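Local coordinates for protein glia-derived nexin (Homo sapiens, PDB 4DY0) that inhibits serine proteases such as thrombin, trypsin and urokinase as a serpin, binds heparin and promotes neurite extension by inhibiting thrombin, at residues K56-V61 and L292-M297. Residues are numbered along the deposited sequence; the frame is centred on the assembly and turned at random.
Sequences KQLAMV and LGITDM
Within the serpin fold, helix 52-62 lies against the loop that leaves helix 286-291, and the amide of Q57 meets the backbone and side chains of T295 and D296 in the polar part of this contact. The Q57 chain, extended beyond CG (chi2 178°), carries its amide to the N-H groups of T295 and D296 at the entry to the 3-10 segment, and OE1 accepts from both. D296 N bonds Q57 OE1 at 3.0 Å, nearly straight (167°), in the carbonyl plane on a lone pair, whereas T295 N approaches the same oxygen from above that plane. A water that donates to Q57 OE1 at 2.8 Å accepts from M297 N. The other half of the amide donates: Q57 NE2 bonds T295 OG1 at 3.2 Å and, weakly, D296 OD1, so both ends fix its rotation. The carboxylate of D296 also forms a salt bridge with R53. Beside this, the CG1-CD1 arm of I294 reaches the helix, I294 CD1 lying 3.9 Å from L58 CD2, and V61 CG2 packs 3.7 Å from I294 CG1. G293, at positive phi, closes the preceding helix in a Schellman motif. A leucine in place of Q57 would probably leave the N-H groups of T295 and D296 without their shared acceptor. A neutral amide that accepts and donates thus suits a loop offering both N-H groups and side-chain oxygens, while aliphatic neighbours fill the apolar side.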
# COMPACT_ATOMS: atom_id res chain seq x y z
N LYS A 56 17.67 0.38 16.81
CA LYS A 56 18.72 0.95 15.97
C LYS A 56 18.53 0.61 14.48
O LYS A 56 18.62 1.48 13.61
CB LYS A 56 20.10 0.50 16.46
CG LYS A 56 21.28 1.04 15.67
N GLN A 57 18.25 -0.66 14.18
CA GLN A 57 18.02 -1.07 12.79
C GLN A 57 16.81 -0.36 12.20
O GLN A 57 16.85 0.13 11.08
CB GLN A 57 17.85 -2.58 12.69
CG GLN A 57 19.11 -3.36 13.06
CD GLN A 57 18.90 -4.86 13.01
OE1 GLN A 57 17.76 -5.35 13.07
NE2 GLN A 57 19.99 -5.61 12.90
N LEU A 58 15.72 -0.29 12.97
CA LEU A 58 14.52 0.40 12.52
C LEU A 58 14.79 1.88 12.23
O LEU A 58 14.42 2.39 11.18
CB LEU A 58 13.40 0.26 13.56
CG LEU A 58 12.63 -1.06 13.52
CD1 LEU A 58 11.87 -1.29 14.83
CD2 LEU A 58 11.68 -1.07 12.32
N ALA A 59 15.44 2.55 13.18
CA ALA A 59 15.72 3.98 13.04
C ALA A 59 16.62 4.25 11.84
O ALA A 59 16.43 5.22 11.12
CB ALA A 59 16.35 4.52 14.32
N MET A 60 17.59 3.37 11.63
CA MET A 60 18.50 3.53 10.50
C MET A 60 17.77 3.40 9.16
O MET A 60 18.00 4.18 8.24
CB MET A 60 19.63 2.49 10.57
CG MET A 60 20.68 2.68 9.48
SD MET A 60 21.04 1.15 8.57
CE MET A 60 19.68 1.10 7.42
N VAL A 61 16.90 2.39 9.05
CA VAL A 61 16.17 2.16 7.81
C VAL A 61 15.14 3.26 7.55
O VAL A 61 15.03 3.78 6.44
CB VAL A 61 15.47 0.80 7.81
CG1 VAL A 61 14.55 0.67 6.61
CG2 VAL A 61 16.49 -0.33 7.83
N LEU A 292 16.26 -4.98 3.81
CA LEU A 292 16.52 -3.57 4.13
C LEU A 292 17.40 -3.41 5.36
O LEU A 292 17.87 -2.31 5.66
CB LEU A 292 15.21 -2.80 4.33
CG LEU A 292 14.35 -2.56 3.09
CD1 LEU A 292 13.17 -1.66 3.44
CD2 LEU A 292 15.17 -1.97 1.95
N GLY A 293 17.63 -4.51 6.08
CA GLY A 293 18.51 -4.49 7.24
C GLY A 293 17.82 -4.60 8.59
O GLY A 293 18.47 -4.45 9.63
N ILE A 294 16.51 -4.84 8.59
CA ILE A 294 15.77 -5.01 9.84
C ILE A 294 15.63 -6.50 10.13
O ILE A 294 14.68 -7.13 9.68
CB ILE A 294 14.36 -4.39 9.76
CG1 ILE A 294 14.46 -2.89 9.46
CG2 ILE A 294 13.61 -4.62 11.06
CD1 ILE A 294 13.16 -2.29 8.95
N THR A 295 16.58 -7.05 10.89
CA THR A 295 16.64 -8.50 11.11
C THR A 295 16.31 -8.95 12.54
O THR A 295 15.66 -9.98 12.74
CB THR A 295 18.03 -9.06 10.74
OG1 THR A 295 19.04 -8.28 11.40
CG2 THR A 295 18.25 -8.99 9.24
N ASP A 296 16.77 -8.18 13.52
CA ASP A 296 16.63 -8.58 14.93
C ASP A 296 15.19 -8.87 15.36
O ASP A 296 14.91 -9.91 15.94
CB ASP A 296 17.25 -7.53 15.85
CG ASP A 296 18.76 -7.48 15.75
OD1 ASP A 296 19.34 -8.17 14.88
OD2 ASP A 296 19.38 -6.75 16.56
N MET A 297 14.28 -7.95 15.06
CA MET A 297 12.89 -8.08 15.52
C MET A 297 12.23 -9.40 15.12
O MET A 297 11.24 -9.80 15.71
CB MET A 297 12.05 -6.91 15.04
CG MET A 297 11.69 -6.93 13.56
SD MET A 297 10.83 -5.41 13.10
CE MET A 297 10.20 -5.86 11.49
O HOH W 1 15.19 -5.00 14.15